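Local structure of Phospholipase/Carboxylesterase (Haliangium ochraceum, 4Q82) at residues S54-L58 with D59-A63; G134-A138 with D139-D143; L145-V149 with D150-V154. The protein probably hydrolyses carboxylic ester bonds as a serine hydrolase of the phospholipase/carboxylesterase type with an alpha/beta fold. All blocks are in the same frame, centred on the assembly; numbering follows the deposited sequence.

Interaction 1: residues S54-L58 with D59-A63; sequences SVRAL and DTTEA
Thr60 lays its side chain back over Ala57, its CG2 4.1 Å from Ala57 CB and its hydroxyl against the Ala57 carbonyl. The two are the first and last residues of a type II beta turn, Ala57 to Thr60, with Leu58 and Asp59 at its corners, which turns the chain as it leaves the outermost strand 53-56 of the sheet. Ala57 O is gripped twice from Thr60: the backbone N closes the turn at 3.0 Å, tilted from the carbonyl plane, while OG1 donates at 2.7 Å in the carbonyl plane, on a lone pair. OG1 can do this because chi1 of 70° sets it between its own backbone N and carbonyl carbon, leaning back across the turn. Asp59, with phi of 76°, takes the third place of the turn. One residue on, the methyl CG2 of Thr61 meets Arg56 CB at 4.2 Å, whereas the guanidinium end of Arg56 leads off to a salt bridge with Glu69 on strand 67-70. Water 1 links the two sides as well, donating to Arg56 O and hydrogen-bonded to Thr61 OG1. That same hydroxyl makes an ST turn, accepting from Ala63 N at 3.1 Å, with an N-H...O angle of 154°.

Interaction 2: residues G134-A138 with D139-D143; sequences GCPSA and DEIRD
This is a helix N-terminal capping box, at the point where the loop after strand 124-128 runs into helix 138-151. Ser137 is the N-cap and Glu140 its partner, and each side chain takes the other's backbone N-H. Ser137 OG accepts from Glu140 N at 3.1 Å, with an N-H...O angle of 154°; chi1 of 71° holds the hydroxyl between its own N and carbonyl carbon, turned to the first turn of the helix. In return, Glu140 OE1 accepts from Ser137 N at 3.3 Å, the donor standing above the carboxylate plane. Glu140 can reach back this far because its chain is fully extended, with CG trans to the backbone N (chi1 176°). Its carboxylate comes alongside Pro136, OE1 lying 3.6 Å from Pro136 CB. Water 2 donates to the same OE1 and makes a weak bond with Ser137 OG, while OE2 is held by Asn65 and His130, so the glutamate has partners on both oxygens. Ile141 N to Ser137 O and Arg142 N to Ala138 O carry on the helical pattern, and Ile141 CG1 packs on Pro136 CB at 4.2 Å. On the outer side, Arg142 curls at chi3 and meets Asp143 side-on, NE and NH2 both 2.9 Å from OD1. Asp139 OD1 stands over a face of the same guanidinium, a long charge-only contact, and takes its hydrogen bond from His178 instead. Cys135, just before the cap, is tied by a disulfide to Cys166. Helix 167-178 lies against Ala138 and Ile141, while Trp86 at the end of strand 80-86 is touched by Pro136, Glu140 and Ile141.

Interaction 3: residues L145-V149 with D150-V154; sequences LAFAV and DTYEV
Phe147 O is gripped from Thr151, whose OG1 donates at 2.7 Å, tilted 34° from the carbonyl plane, and whose backbone N adds a weak bond. This is the C-terminal end of helix 138-151, where a threonine hydroxyl folds back on the carbonyl four residues earlier. The torsion that brings OG1 there, opposite its carbonyl carbon at chi1 -58°, also lays it over one face of the Phe147 ring, 3.2 Å from CE1 and off centre toward the rim. Thr151 CB stands over the same ring in a CH-pi contact, 4.3 Å from the centroid. Ala148 O is shared too: Tyr152 N bonds to it at 3.0 Å, and Thr151 N comes from above the carbonyl plane, on the same face. With Tyr152 the chain leaves helical geometry, and its ring has Ala148 O at its edge, in plane. Phe147 CE2 meets Tyr152 CE1 at 4.2 Å, while Tyr152 OH is hydrogen-bonded to Glu69. Replacing Phe147 by an alanine would probably open a gap beneath Thr151 and beside Tyr152, leaving the threonine without its CH-pi face and the tyrosine ring freer to shift. Farther on, Val154 CG2 turns back to the helix, 4.1 Å from Val149 CA, and water 3 bridges the last turn by donating to both Val149 O and Tyr152 O.

How the interactions relate
Interactions 2 and 3 lie at opposite ends of helix 138-151, about 16 Å between centres, whereas interaction 1 belongs to the loop after the outermost strand 53-56. Interactions 1 and 3 are surface contacts that nonetheless touch: the Phe147 ring packs against Thr61, Glu62 and Ala63, with Phe147 CE1 3.5 Å from Ala63 N, joining the loop to the helix. Interaction 2 is partly buried and stays about 6 Å from interaction 1 at the nearest atoms. Their chemistry follows their place: threonine hydroxyls serve carbonyls at the turn and at the helix C-terminus, while at the N-terminus serine and glutamate oxygens receive backbone N-H groups.

Interaction 1: residues S54-L58 with D59-A63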
loop_
_atom_site.group_PDB
_atom_site.type_symbol
_atom_site.label_atom_id
_atom_site.label_comp_id
_atom_site.label_asym_id
_atom_site.label_seq_id
_atom_site.Cartn_x
_atom_site.Cartn_y
_atom_site.Cartn_z
ATOM N N SER A 54 -15.174 2.549 -8.049
ATOM C CA SER A 54 -16.398 2.987 -7.367
ATOM C C SER A 54 -16.097 3.633 -6.022
ATOM O O SER A 54 -15.267 3.130 -5.262
ATOM C CB SER A 54 -17.350 1.817 -7.136
ATOM O OG SER A 54 -17.651 1.173 -8.359
ATOM N N VAL A 55 -16.788 4.730 -5.723
ATOM C CA VAL A 55 -16.634 5.404 -4.438
ATOM C C VAL A 55 -17.479 4.682 -3.395
ATOM O O VAL A 55 -18.628 4.285 -3.657
ATOM C CB VAL A 55 -17.025 6.903 -4.540
ATOM C CG1 VAL A 55 -18.542 7.078 -4.636
ATOM C CG2 VAL A 55 -16.438 7.707 -3.380
ATOM N N ARG A 56 -16.906 4.475 -2.217
ATOM C CA ARG A 56 -17.611 3.792 -1.134
ATOM C C ARG A 56 -17.530 4.652 0.114
ATOM O O ARG A 56 -16.658 4.452 0.962
ATOM C CB ARG A 56 -17.020 2.411 -0.878
ATOM C CG ARG A 56 -17.038 1.494 -2.094
ATOM C CD ARG A 56 -18.458 0.988 -2.386
ATOM N NE ARG A 56 -18.439 0.108 -3.554
ATOM C CZ ARG A 56 -19.395 0.048 -4.477
ATOM N NH1 ARG A 56 -20.479 0.807 -4.374
ATOM N NH2 ARG A 56 -19.273 -0.784 -5.507
ATOM N N ALA A 57 -18.435 5.624 0.212
ATOM C CA ALA A 57 -18.365 6.633 1.262
ATOM C C ALA A 57 -18.532 6.032 2.652
ATOM O O ALA A 57 -19.158 4.981 2.828
ATOM C CB ALA A 57 -19.415 7.713 1.034
ATOM N N LEU A 58 -17.944 6.701 3.634
ATOM C CA LEU A 58 -18.051 6.290 5.020
ATOM C C LEU A 58 -19.517 6.121 5.411
ATOM O O LEU A 58 -20.356 6.953 5.054
ATOM C CB LEU A 58 -17.378 7.315 5.915
ATOM C CG LEU A 58 -17.341 6.993 7.402
ATOM C CD1 LEU A 58 -16.584 5.697 7.603
ATOM C CD2 LEU A 58 -16.682 8.129 8.149
ATOM N N ASP A 59 -19.795 5.026 6.117
ATOM C CA ASP A 59 -21.130 4.646 6.611
ATOM C C ASP A 59 -22.049 4.083 5.526
ATOM O O ASP A 59 -23.239 3.888 5.767
ATOM C CB ASP A 59 -21.828 5.824 7.312
ATOM C CG ASP A 59 -21.066 6.325 8.544
ATOM O OD1 ASP A 59 -20.464 5.497 9.272
ATOM O OD2 ASP A 59 -21.063 7.555 8.779
ATOM N N THR A 60 -21.511 3.804 4.341
ATOM C CA THR A 60 -22.273 3.042 3.353
ATOM C C THR A 60 -21.788 1.599 3.326
ATOM O O THR A 60 -22.348 0.766 2.618
ATOM C CB THR A 60 -22.173 3.627 1.933
ATOM O OG1 THR A 60 -20.849 3.426 1.415
ATOM C CG2 THR A 60 -22.507 5.103 1.943
ATOM N N THR A 61 -20.737 1.309 4.091
ATOM C CA THR A 61 -20.248 -0.061 4.236
ATOM C C THR A 61 -19.932 -0.334 5.712
ATOM O O THR A 61 -20.047 0.554 6.557
ATOM C CB THR A 61 -18.972 -0.337 3.371
ATOM O OG1 THR A 61 -17.830 0.261 3.990
ATOM C CG2 THR A 61 -19.113 0.195 1.939
ATOM N N GLU A 62 -19.509 -1.559 6.011
ATOM C CA GLU A 62 -19.095 -1.924 7.366
ATOM C C GLU A 62 -17.735 -1.337 7.752
ATOM O O GLU A 62 -17.338 -1.405 8.913
ATOM C CB GLU A 62 -19.038 -3.446 7.518
ATOM C CG GLU A 62 -20.403 -4.133 7.498
ATOM C CD GLU A 62 -21.436 -3.401 8.340
ATOM O OE1 GLU A 62 -21.222 -3.240 9.567
ATOM O OE2 GLU A 62 -22.469 -2.985 7.772
ATOM N N ALA A 63 -17.021 -0.786 6.773
ATOM C CA ALA A 63 -15.662 -0.279 6.996
ATOM C C ALA A 63 -15.612 0.972 7.871
ATOM O O ALA A 63 -16.559 1.761 7.898
ATOM C CB ALA A 63 -14.987 0.004 5.660
HETATM O O HOH W 1 -16.844 2.829 3.478
#

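Interaction 2: residues G134-A138 with D139-D143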
loop_
_atom_site.group_PDB
_atom_site.type_symbol
_atom_site.label_atom_id
_atom_site.label_comp_id
_atom_site.label_asym_id
_atom_site.label_seq_id
_atom_site.Cartn_x
_atom_site.Cartn_y
_atom_site.Cartn_z
ATOM N N GLY A 134 -3.316 13.542 11.272
ATOM C CA GLY A 134 -1.995 12.919 11.173
ATOM C C GLY A 134 -2.042 11.649 10.340
ATOM O O GLY A 134 -2.865 11.558 9.403
ATOM N N CYS A 135 -1.185 10.667 10.661
ATOM C CA CYS A 135 -1.120 9.401 9.909
ATOM C C CYS A 135 -2.151 8.383 10.426
ATOM O O CYS A 135 -2.523 8.409 11.601
ATOM C CB CYS A 135 0.270 8.759 10.012
ATOM S SG CYS A 135 1.652 9.836 9.477
ATOM N N PRO A 136 -2.576 7.464 9.552
ATOM C CA PRO A 136 -3.470 6.384 9.996
ATOM C C PRO A 136 -2.769 5.534 11.064
ATOM O O PRO A 136 -1.539 5.349 11.014
ATOM C CB PRO A 136 -3.729 5.575 8.721
ATOM C CG PRO A 136 -2.570 5.894 7.778
ATOM C CD PRO A 136 -2.166 7.342 8.144
ATOM N N SER A 137 -3.541 5.026 12.010
ATOM C CA SER A 137 -2.991 4.248 13.115
ATOM C C SER A 137 -2.852 2.769 12.758
ATOM O O SER A 137 -3.484 2.271 11.809
ATOM C CB SER A 137 -3.882 4.382 14.351
ATOM O OG SER A 137 -5.111 3.678 14.157
ATOM N N ALA A 138 -2.047 2.060 13.548
ATOM C CA ALA A 138 -1.853 0.619 13.364
ATOM C C ALA A 138 -3.176 -0.140 13.385
ATOM O O ALA A 138 -3.414 -1.005 12.548
ATOM C CB ALA A 138 -0.927 0.073 14.436
ATOM N N ASP A 139 -4.037 0.202 14.333
ATOM C CA ASP A 139 -5.304 -0.501 14.499
ATOM C C ASP A 139 -6.302 -0.119 13.410
ATOM O O ASP A 139 -7.115 -0.936 13.001
ATOM C CB ASP A 139 -5.899 -0.228 15.880
ATOM C CG ASP A 139 -5.153 -0.956 16.993
ATOM O OD1 ASP A 139 -4.241 -1.765 16.706
ATOM O OD2 ASP A 139 -5.486 -0.723 18.162
ATOM N N GLU A 140 -6.250 1.121 12.943
ATOM C CA GLU A 140 -7.098 1.528 11.821
ATOM C C GLU A 140 -6.781 0.690 10.577
ATOM O O GLU A 140 -7.680 0.205 9.866
ATOM C CB GLU A 140 -6.903 3.022 11.557
ATOM C CG GLU A 140 -7.638 3.607 10.347
ATOM C CD GLU A 140 -7.341 5.107 10.177
ATOM O OE1 GLU A 140 -6.576 5.678 11.000
ATOM O OE2 GLU A 140 -7.868 5.718 9.230
ATOM N N ILE A 141 -5.493 0.485 10.335
ATOM C CA ILE A 141 -5.060 -0.289 9.183
ATOM C C ILE A 141 -5.418 -1.766 9.368
ATOM O O ILE A 141 -5.889 -2.415 8.428
ATOM C CB ILE A 141 -3.542 -0.101 8.940
ATOM C CG1 ILE A 141 -3.271 1.363 8.554
ATOM C CG2 ILE A 141 -3.038 -1.021 7.843
ATOM C CD1 ILE A 141 -1.802 1.681 8.377
ATOM N N ARG A 142 -5.215 -2.293 10.581
ATOM C CA ARG A 142 -5.640 -3.668 10.883
ATOM C C ARG A 142 -7.134 -3.863 10.617
ATOM O O ARG A 142 -7.546 -4.838 9.964
ATOM C CB ARG A 142 -5.345 -4.036 12.350
ATOM C CG ARG A 142 -5.875 -5.434 12.711
ATOM C CD ARG A 142 -6.188 -5.603 14.175
ATOM N NE ARG A 142 -7.102 -4.583 14.688
ATOM C CZ ARG A 142 -7.194 -4.265 15.976
ATOM N NH1 ARG A 142 -6.439 -4.903 16.860
ATOM N NH2 ARG A 142 -8.043 -3.324 16.384
ATOM N N ASP A 143 -7.947 -2.952 11.156
ATOM C CA ASP A 143 -9.391 -3.099 11.046
ATOM C C ASP A 143 -9.819 -3.029 9.581
ATOM O O ASP A 143 -10.707 -3.768 9.160
ATOM C CB ASP A 143 -10.139 -2.034 11.859
ATOM C CG ASP A 143 -9.950 -2.184 13.363
ATOM O OD1 ASP A 143 -9.468 -3.238 13.835
ATOM O OD2 ASP A 143 -10.294 -1.225 14.081
HETATM O O HOH W 2 -6.521 6.646 13.580
#

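Interaction 3: residues L145-V149 with D150-V154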
loop_
_atom_site.group_PDB
_atom_site.type_symbol
_atom_site.label_atom_id
_atom_site.label_comp_id
_atom_site.label_asym_id
_atom_site.label_seq_id
_atom_site.Cartn_x
_atom_site.Cartn_y
_atom_site.Cartn_z
ATOM N N LEU A 145 -8.001 -3.783 6.901
ATOM C CA LEU A 145 -7.605 -5.037 6.263
ATOM C C LEU A 145 -8.564 -6.186 6.621
ATOM O O LEU A 145 -8.860 -7.034 5.775
ATOM C CB LEU A 145 -6.174 -5.415 6.644
ATOM C CG LEU A 145 -5.029 -4.656 5.966
ATOM C CD1 LEU A 145 -3.679 -5.005 6.630
ATOM C CD2 LEU A 145 -4.998 -4.959 4.487
ATOM N N ALA A 146 -9.052 -6.218 7.867
ATOM C CA ALA A 146 -10.009 -7.248 8.271
ATOM C C ALA A 146 -11.308 -7.095 7.489
ATOM O O ALA A 146 -11.862 -8.075 6.981
ATOM C CB ALA A 146 -10.283 -7.178 9.767
ATOM N N PHE A 147 -11.792 -5.860 7.398
ATOM C CA PHE A 147 -12.965 -5.560 6.589
ATOM C C PHE A 147 -12.781 -6.020 5.146
ATOM O O PHE A 147 -13.678 -6.646 4.568
ATOM C CB PHE A 147 -13.276 -4.066 6.602
ATOM C CG PHE A 147 -14.134 -3.625 5.444
ATOM C CD1 PHE A 147 -15.516 -3.720 5.516
ATOM C CD2 PHE A 147 -13.554 -3.123 4.279
ATOM C CE1 PHE A 147 -16.304 -3.318 4.459
ATOM C CE2 PHE A 147 -14.339 -2.720 3.220
ATOM C CZ PHE A 147 -15.716 -2.824 3.306
ATOM N N ALA A 148 -11.624 -5.711 4.569
ATOM C CA ALA A 148 -11.390 -5.987 3.149
ATOM C C ALA A 148 -11.472 -7.481 2.852
ATOM O O ALA A 148 -12.121 -7.916 1.895
ATOM C CB ALA A 148 -10.014 -5.424 2.714
ATOM N N VAL A 149 -10.811 -8.264 3.691
ATOM C CA VAL A 149 -10.752 -9.702 3.516
ATOM C C VAL A 149 -12.127 -10.331 3.764
ATOM O O VAL A 149 -12.489 -11.314 3.121
ATOM C CB VAL A 149 -9.690 -10.316 4.452
ATOM C CG1 VAL A 149 -9.763 -11.823 4.451
ATOM C CG2 VAL A 149 -8.308 -9.867 4.022
ATOM N N ASP A 150 -12.897 -9.765 4.684
ATOM C CA ASP A 150 -14.224 -10.308 4.971
ATOM C C ASP A 150 -15.210 -9.985 3.853
ATOM O O ASP A 150 -16.178 -10.715 3.636
ATOM C CB ASP A 150 -14.756 -9.771 6.304
ATOM C CG ASP A 150 -16.077 -10.410 6.708
ATOM O OD1 ASP A 150 -16.246 -11.629 6.486
ATOM O OD2 ASP A 150 -16.947 -9.691 7.245
ATOM N N THR A 151 -14.954 -8.895 3.136
ATOM C CA THR A 151 -15.934 -8.339 2.190
ATOM C C THR A 151 -15.738 -8.725 0.720
ATOM O O THR A 151 -16.714 -8.890 -0.014
ATOM C CB THR A 151 -15.939 -6.800 2.273
ATOM O OG1 THR A 151 -16.238 -6.403 3.615
ATOM C CG2 THR A 151 -16.966 -6.191 1.323
ATOM N N TYR A 152 -14.489 -8.881 0.297
ATOM C CA TYR A 152 -14.170 -9.069 -1.124
ATOM C C TYR A 152 -13.719 -10.494 -1.407
ATOM O O TYR A 152 -13.268 -11.196 -0.502
ATOM C CB TYR A 152 -13.099 -8.044 -1.558
ATOM C CG TYR A 152 -13.686 -6.653 -1.590
ATOM C CD1 TYR A 152 -13.593 -5.803 -0.490
ATOM C CD2 TYR A 152 -14.397 -6.211 -2.695
ATOM C CE1 TYR A 152 -14.166 -4.541 -0.519
ATOM C CE2 TYR A 152 -14.980 -4.959 -2.727
ATOM C CZ TYR A 152 -14.867 -4.127 -1.636
ATOM O OH TYR A 152 -15.464 -2.884 -1.679
ATOM N N GLU A 153 -13.872 -10.930 -2.655
ATOM C CA GLU A 153 -13.443 -12.266 -3.049
ATOM C C GLU A 153 -11.953 -12.257 -3.344
ATOM O O GLU A 153 -11.534 -12.171 -4.495
ATOM C CB GLU A 153 -14.226 -12.752 -4.264
ATOM C CG GLU A 153 -15.710 -12.856 -3.999
ATOM C CD GLU A 153 -16.464 -13.447 -5.176
ATOM O OE1 GLU A 153 -15.822 -14.116 -6.018
ATOM O OE2 GLU A 153 -17.694 -13.234 -5.256
ATOM N N VAL A 154 -11.152 -12.318 -2.284
ATOM C CA VAL A 154 -9.726 -12.146 -2.435
ATOM C C VAL A 154 -8.967 -13.392 -2.029
ATOM O O VAL A 154 -9.444 -14.202 -1.227
ATOM C CB VAL A 154 -9.209 -10.937 -1.615
ATOM C CG1 VAL A 154 -9.805 -9.655 -2.159
ATOM C CG2 VAL A 154 -9.549 -11.103 -0.153
HETATM O O HOH W 3 -14.167 -12.455 1.403
#